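Local coordinates for protein Exo-alpha-sialidase (Clostridium perfringens, PDB 2V72) that binds galactose through a family 32 carbohydrate-binding module of a large sialidase toxin, probably helping the enzyme to recognise glycans, at residues A[87-91]-A[92-96]. Numbering follows the deposited sequence.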
loop_
_atom_site.group_PDB
_atom_site.type_symbol
_atom_site.label_atom_id
_atom_site.label_comp_id
_atom_site.label_asym_id
_atom_site.label_seq_id
_atom_site.Cartn_x
_atom_site.Cartn_y
_atom_site.Cartn_z
ATOM N N HIS A 87 6.538 3.563 5.732
ATOM C CA HIS A 87 7.341 3.178 6.891
ATOM C C HIS A 87 7.575 1.689 6.837
ATOM O O HIS A 87 6.716 0.941 6.362
ATOM C CB HIS A 87 6.623 3.482 8.209
ATOM C CG HIS A 87 6.390 4.936 8.467
ATOM N ND1 HIS A 87 5.406 5.656 7.824
ATOM C CD2 HIS A 87 6.987 5.796 9.327
ATOM C CE1 HIS A 87 5.412 6.900 8.271
ATOM N NE2 HIS A 87 6.365 7.013 9.180
ATOM N N ALA A 88 8.737 1.263 7.323
ATOM C CA ALA A 88 9.054 -0.153 7.428
ATOM C C ALA A 88 9.180 -0.541 8.892
ATOM O O ALA A 88 9.629 0.257 9.713
ATOM C CB ALA A 88 10.342 -0.473 6.676
ATOM N N ILE A 89 8.784 -1.768 9.213
ATOM C CA ILE A 89 8.896 -2.276 10.575
ATOM C C ILE A 89 9.896 -3.427 10.586
ATOM O O ILE A 89 9.698 -4.437 9.902
ATOM C CB ILE A 89 7.509 -2.708 11.161
ATOM C CG1 ILE A 89 6.558 -1.510 11.286
ATOM C CG2 ILE A 89 7.666 -3.368 12.538
ATOM C CD1 ILE A 89 5.680 -1.263 10.063
ATOM N N ASN A 90 10.985 -3.253 11.337
ATOM C CA ASN A 90 12.026 -4.277 11.435
ATOM C C ASN A 90 12.649 -4.436 12.827
ATOM O O ASN A 90 13.359 -3.551 13.308
ATOM C CB ASN A 90 13.114 -4.055 10.388
ATOM C CG ASN A 90 13.978 -5.288 10.190
ATOM O OD1 ASN A 90 13.474 -6.370 9.859
ATOM N ND2 ASN A 90 15.289 -5.133 10.401
ATOM N N ASN A 91 12.348 -5.573 13.461
ATOM C CA ASN A 91 12.938 -6.016 14.738
ATOM C C ASN A 91 12.805 -5.162 16.040
ATOM O O ASN A 91 13.810 -4.936 16.716
ATOM C CB ASN A 91 14.403 -6.439 14.528
ATOM C CG ASN A 91 15.004 -7.108 15.760
ATOM O OD1 ASN A 91 14.550 -8.167 16.197
ATOM N ND2 ASN A 91 16.029 -6.483 16.324
ATOM N N GLY A 92 11.627 -4.651 16.401
ATOM C CA GLY A 92 10.500 -4.402 15.522
ATOM C C GLY A 92 10.441 -2.887 15.499
ATOM O O GLY A 92 9.482 -2.278 15.986
ATOM N N VAL A 93 11.504 -2.283 14.971
ATOM C CA VAL A 93 11.635 -0.830 14.895
ATOM C C VAL A 93 10.894 -0.322 13.662
ATOM O O VAL A 93 11.017 -0.899 12.583
ATOM C CB VAL A 93 13.128 -0.394 14.848
ATOM C CG1 VAL A 93 13.254 1.128 14.821
ATOM C CG2 VAL A 93 13.904 -0.967 16.044
ATOM N N GLU A 94 10.108 0.740 13.836
ATOM C CA GLU A 94 9.420 1.392 12.721
ATOM C C GLU A 94 10.180 2.637 12.273
ATOM O O GLU A 94 10.581 3.461 13.100
ATOM C CB GLU A 94 7.981 1.753 13.093
ATOM C CG GLU A 94 7.202 2.429 11.966
ATOM C CD GLU A 94 5.711 2.485 12.233
ATOM O OE1 GLU A 94 4.965 1.692 11.616
ATOM O OE2 GLU A 94 5.287 3.312 13.066
ATOM N N THR A 95 10.357 2.769 10.961
ATOM C CA THR A 95 11.170 3.837 10.384
ATOM C C THR A 95 10.653 4.305 9.021
ATOM O O THR A 95 10.377 3.488 8.144
ATOM C CB THR A 95 12.660 3.414 10.287
ATOM O OG1 THR A 95 13.353 4.260 9.360
ATOM C CG2 THR A 95 12.795 1.960 9.836
ATOM N N LEU A 96 10.527 5.626 8.870
ATOM C CA LEU A 96 10.138 6.266 7.611
ATOM C C LEU A 96 11.198 6.040 6.532
ATOM O O LEU A 96 12.378 6.355 6.724
ATOM C CB LEU A 96 9.911 7.770 7.818
ATOM C CG LEU A 96 9.391 8.590 6.627
ATOM C CD1 LEU A 96 7.890 8.443 6.455
ATOM C CD2 LEU A 96 9.754 10.055 6.765
#
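L96 CD1 sits over one face of the H87 imidazole in a CH-pi contact, 3.7 Å from the ring centroid and displaced toward the CE1 and NE2 rim. The H87 ring reaches the neighbouring strand because CG stands anti to the carbonyl carbon (chi1 -65°); its CD2 lies 3.6 Å from L96 CA. E94 CG approaches the imidazole obliquely and packs on H87 CB at 3.9 Å. Beyond it, the E94 side chain lies flank to flank with that of I89: with CG anti to the backbone N and the chain extended, OE1 comes to 3.4 Å from I89 CD1, a carboxylate oxygen against a methyl. H87, I89, E94 and L96 thus share one face of the two strands; A88, N90, V93 and T95 lie on the other, where A88 touches I117 and A119 of strand 116-119.

This is the tip of the beta hairpin joining strands 84-90 and 93-101 in the jelly-roll beta-sandwich of the F5/8 type C (discoidin) fold. Strand 93-101 is outermost in its sheet, while 84-90 also pairs with 121-129 through backbone hydrogen bonds of H87 with K123 and I89 with E121. None of the hairpin tip residues belongs to the galactose or calcium site.

Two hydrogen-bonded pairs zip the strands. A88 and T95 bond both ways, each N to the other's O at 2.9 Å. N90 N donates to V93 O at 2.7 Å, whereas V93 N returns to N90 O from above the carbonyl plane, 76° out of it. N91 and G92 form the two-residue loop, modelled with a cis peptide between them, and N91 N is held by E120 OE1.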